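Local atomic coordinates of endo-beta-1,4-glucanase (cellulase B) (Bacillus halodurans, PDB entry 4V2X), a protein that probably hydrolyses beta-1,4-glucans and related polysaccharides such as xyloglucan, with a family 5 catalytic barrel linked to Ig-like and CBM46 modules. Residues Trp157-Tyr165 with Arg208-Leu218. Numbering follows the deposited sequence.
With CA (calcium ion), chain B.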
# COMPACT_ATOMS: atom_id res chain seq x y z
N TRP A 157 -19.47 -11.61 -6.29
CA TRP A 157 -19.32 -10.34 -7.02
C TRP A 157 -18.21 -9.40 -6.53
O TRP A 157 -17.66 -8.64 -7.32
CB TRP A 157 -20.66 -9.58 -7.07
CG TRP A 157 -21.23 -9.28 -5.72
CD1 TRP A 157 -22.05 -10.09 -4.98
CD2 TRP A 157 -21.02 -8.10 -4.93
NE1 TRP A 157 -22.37 -9.49 -3.80
CE2 TRP A 157 -21.75 -8.27 -3.73
CE3 TRP A 157 -20.31 -6.91 -5.13
CZ2 TRP A 157 -21.77 -7.30 -2.73
CZ3 TRP A 157 -20.32 -5.95 -4.13
CH2 TRP A 157 -21.05 -6.15 -2.94
N ILE A 158 -17.86 -9.42 -5.24
CA ILE A 158 -16.90 -8.43 -4.73
C ILE A 158 -15.54 -8.57 -5.44
O ILE A 158 -14.88 -7.58 -5.76
CB ILE A 158 -16.75 -8.51 -3.19
CG1 ILE A 158 -18.04 -8.04 -2.51
CG2 ILE A 158 -15.57 -7.66 -2.73
CD1 ILE A 158 -18.10 -8.30 -1.02
N TYR A 159 -15.16 -9.82 -5.72
CA TYR A 159 -13.90 -10.14 -6.40
C TYR A 159 -13.73 -9.46 -7.76
O TYR A 159 -12.61 -9.39 -8.28
CB TYR A 159 -13.78 -11.66 -6.59
CG TYR A 159 -14.60 -12.13 -7.77
CD1 TYR A 159 -15.98 -12.26 -7.66
CD2 TYR A 159 -14.00 -12.39 -8.99
CE1 TYR A 159 -16.74 -12.65 -8.73
CE2 TYR A 159 -14.76 -12.79 -10.08
CZ TYR A 159 -16.13 -12.92 -9.93
OH TYR A 159 -16.92 -13.31 -10.98
N GLU A 160 -14.84 -9.00 -8.36
CA GLU A 160 -14.83 -8.31 -9.65
C GLU A 160 -14.17 -6.95 -9.59
O GLU A 160 -13.90 -6.36 -10.63
CB GLU A 160 -16.27 -8.07 -10.16
CG GLU A 160 -17.07 -9.30 -10.53
CD GLU A 160 -18.50 -8.95 -10.94
OE1 GLU A 160 -18.74 -7.83 -11.44
OE2 GLU A 160 -19.39 -9.80 -10.75
N MET A 161 -13.93 -6.45 -8.38
CA MET A 161 -13.49 -5.07 -8.17
C MET A 161 -12.28 -4.66 -8.99
O MET A 161 -12.16 -3.48 -9.37
CB MET A 161 -13.21 -4.84 -6.68
CG MET A 161 -13.05 -3.39 -6.28
SD MET A 161 -12.71 -3.34 -4.51
CE MET A 161 -12.31 -1.61 -4.28
N GLU A 162 -11.37 -5.59 -9.26
CA GLU A 162 -10.16 -5.26 -10.00
C GLU A 162 -10.44 -4.68 -11.38
O GLU A 162 -9.73 -3.77 -11.81
CB GLU A 162 -9.23 -6.46 -10.11
CG GLU A 162 -7.97 -6.17 -10.89
CD GLU A 162 -6.87 -7.16 -10.60
OE1 GLU A 162 -7.12 -8.38 -10.75
OE2 GLU A 162 -5.77 -6.71 -10.22
N HIS A 163 -11.45 -5.20 -12.06
CA HIS A 163 -11.82 -4.69 -13.39
C HIS A 163 -13.18 -3.99 -13.41
O HIS A 163 -13.72 -3.69 -14.47
CB HIS A 163 -11.78 -5.83 -14.41
CG HIS A 163 -10.42 -6.45 -14.54
ND1 HIS A 163 -9.39 -5.82 -15.21
CD2 HIS A 163 -9.93 -7.62 -14.10
CE1 HIS A 163 -8.32 -6.59 -15.17
NE2 HIS A 163 -8.61 -7.68 -14.50
N ASN A 164 -13.71 -3.72 -12.22
CA ASN A 164 -14.99 -3.04 -12.07
C ASN A 164 -15.01 -2.29 -10.74
O ASN A 164 -15.80 -2.60 -9.86
CB ASN A 164 -16.14 -4.04 -12.15
CG ASN A 164 -17.50 -3.37 -12.22
OD1 ASN A 164 -17.61 -2.15 -12.38
ND2 ASN A 164 -18.55 -4.16 -12.07
N TYR A 165 -14.13 -1.30 -10.63
CA TYR A 165 -13.88 -0.63 -9.35
C TYR A 165 -15.13 0.06 -8.83
O TYR A 165 -15.60 -0.25 -7.72
CB TYR A 165 -12.73 0.39 -9.48
CG TYR A 165 -12.29 0.92 -8.14
CD1 TYR A 165 -12.99 1.96 -7.53
CD2 TYR A 165 -11.21 0.37 -7.47
CE1 TYR A 165 -12.62 2.43 -6.29
CE2 TYR A 165 -10.83 0.84 -6.23
CZ TYR A 165 -11.54 1.88 -5.65
OH TYR A 165 -11.20 2.35 -4.42
N ARG A 208 -2.36 -10.92 -6.24
CA ARG A 208 -1.43 -10.09 -6.98
C ARG A 208 -1.24 -8.77 -6.24
O ARG A 208 -2.00 -8.44 -5.32
CB ARG A 208 -1.96 -9.87 -8.40
CG ARG A 208 -2.10 -11.17 -9.17
CD ARG A 208 -2.44 -10.97 -10.64
NE ARG A 208 -3.87 -10.71 -10.86
CZ ARG A 208 -4.82 -11.64 -10.88
NH1 ARG A 208 -4.54 -12.93 -10.68
NH2 ARG A 208 -6.09 -11.28 -11.10
N GLU A 209 -0.22 -8.00 -6.63
CA GLU A 209 0.13 -6.79 -5.89
C GLU A 209 -1.02 -5.79 -5.80
O GLU A 209 -1.25 -5.20 -4.75
CB GLU A 209 1.36 -6.11 -6.52
CG GLU A 209 1.91 -4.94 -5.72
CD GLU A 209 2.19 -5.29 -4.27
OE1 GLU A 209 2.61 -6.43 -3.99
OE2 GLU A 209 1.99 -4.41 -3.39
N ASN A 210 -1.75 -5.63 -6.90
CA ASN A 210 -2.86 -4.68 -6.95
C ASN A 210 -4.03 -5.07 -6.04
O ASN A 210 -4.80 -4.21 -5.60
CB ASN A 210 -3.36 -4.54 -8.39
CG ASN A 210 -4.51 -3.55 -8.52
OD1 ASN A 210 -4.42 -2.40 -8.07
ND2 ASN A 210 -5.60 -3.99 -9.13
N HIS A 211 -4.14 -6.35 -5.72
CA HIS A 211 -5.24 -6.82 -4.89
C HIS A 211 -5.22 -6.25 -3.48
O HIS A 211 -6.27 -5.96 -2.92
CB HIS A 211 -5.26 -8.34 -4.84
CG HIS A 211 -5.52 -8.97 -6.16
ND1 HIS A 211 -5.47 -10.33 -6.36
CD2 HIS A 211 -5.83 -8.42 -7.36
CE1 HIS A 211 -5.76 -10.60 -7.62
NE2 HIS A 211 -5.98 -9.46 -8.25
N HIS A 212 -4.03 -6.06 -2.93
CA HIS A 212 -3.89 -5.53 -1.57
C HIS A 212 -4.53 -4.16 -1.47
O HIS A 212 -5.21 -3.85 -0.50
CB HIS A 212 -2.43 -5.46 -1.15
CG HIS A 212 -1.71 -6.76 -1.29
ND1 HIS A 212 -2.06 -7.88 -0.57
CD2 HIS A 212 -0.68 -7.13 -2.08
CE1 HIS A 212 -1.27 -8.88 -0.91
NE2 HIS A 212 -0.42 -8.45 -1.83
N ALA A 213 -4.30 -3.34 -2.49
CA ALA A 213 -4.86 -1.99 -2.51
C ALA A 213 -6.38 -2.00 -2.55
O ALA A 213 -7.03 -1.15 -1.92
CB ALA A 213 -4.31 -1.21 -3.69
N LEU A 214 -6.95 -2.95 -3.28
CA LEU A 214 -8.40 -3.08 -3.36
C LEU A 214 -8.99 -3.45 -1.99
O LEU A 214 -9.99 -2.88 -1.57
CB LEU A 214 -8.80 -4.14 -4.40
CG LEU A 214 -8.32 -3.88 -5.84
CD1 LEU A 214 -8.62 -5.08 -6.71
CD2 LEU A 214 -8.97 -2.64 -6.42
N LEU A 215 -8.37 -4.39 -1.30
CA LEU A 215 -8.87 -4.80 0.02
C LEU A 215 -8.76 -3.65 1.03
O LEU A 215 -9.68 -3.42 1.83
CB LEU A 215 -8.16 -6.05 0.54
CG LEU A 215 -8.58 -6.52 1.94
CD1 LEU A 215 -10.08 -6.72 2.07
CD2 LEU A 215 -7.84 -7.79 2.29
N ASP A 216 -7.67 -2.90 0.98
CA ASP A 216 -7.56 -1.73 1.85
C ASP A 216 -8.74 -0.78 1.61
O ASP A 216 -9.33 -0.27 2.55
CB ASP A 216 -6.25 -0.97 1.64
CG ASP A 216 -6.25 0.37 2.34
OD1 ASP A 216 -6.73 1.36 1.72
OD2 ASP A 216 -5.82 0.45 3.52
N ASP A 217 -9.07 -0.55 0.34
CA ASP A 217 -10.19 0.33 0.01
C ASP A 217 -11.53 -0.19 0.53
O ASP A 217 -12.34 0.59 1.05
CB ASP A 217 -10.27 0.56 -1.50
CG ASP A 217 -9.14 1.42 -2.03
OD1 ASP A 217 -8.33 1.95 -1.23
OD2 ASP A 217 -9.05 1.57 -3.26
N LEU A 218 -11.78 -1.49 0.41
CA LEU A 218 -13.03 -2.07 0.91
C LEU A 218 -13.13 -1.93 2.43
O LEU A 218 -14.16 -1.57 2.96
CB LEU A 218 -13.15 -3.55 0.54
CG LEU A 218 -13.39 -3.89 -0.92
CD1 LEU A 218 -13.31 -5.40 -1.08
CD2 LEU A 218 -14.73 -3.38 -1.41
CA CA B . -6.55 2.92 -0.03
O HOH W 1 -7.84 -2.52 -10.35
O HOH W 2 -3.54 -8.05 -10.91
O HOH W 3 -5.48 1.12 -1.21
O HOH W 4 -4.50 3.32 1.17
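In the (beta/alpha)8 barrel of this family 5 enzyme, the turn between helices 153-158 and 165-183 lies against the first turns of helix 209-227, and Glu162 meets Arg208, Asn210 and His211 there. With CG anti to its backbone N (chi1 179°) and an extended chain, Glu162 carries its carboxylate across to all three. Glu162 OE1 takes two donors: Arg208 NH2, 3.1 Å away on the syn side in a salt bridge with nearly coplanar groups, and His211 NE2, which comes at 3.0 Å from above the carboxylate plane. Glu162 OE2 accepts an almost straight bond from Asn210 ND2 at 2.9 Å, on the anti side; a water links the same oxygen to Arg208 NE. The His211 ring in turn points its CE1 edge at one face of the Arg208 guanidinium. A second water joins Asn210 ND2 to the backbone O of Glu162.

Next along helix 209-227, from Leu214 to Leu218, the packing is apolar. Leu214 sets CD1 against Glu162 CB and CD2 beside Tyr165 CD2, while Met161, fully extended, slides its SD past Leu218 CG at 3.7 Å. Ile158 CG2 touches Leu218 CD1.

At Asp217, on the calcium-binding side of the helix, Tyr165 OH gives a 2.6 Å hydrogen bond to Asp217 OD2, reaching it from above the carboxylate plane. Asp217 OD1 binds the calcium at 2.4 Å, next to Asp216 OD1, and Asp216 and Asp217 of the second subunit share the ion. Tyr165 is thus a second-shell residue and, with Lys261 of the second subunit, which makes a salt bridge to Asp217 OD2, probably helps fix the rotation of this metal ligand, whereas the three donors around Glu162 probably stabilise its negative charge.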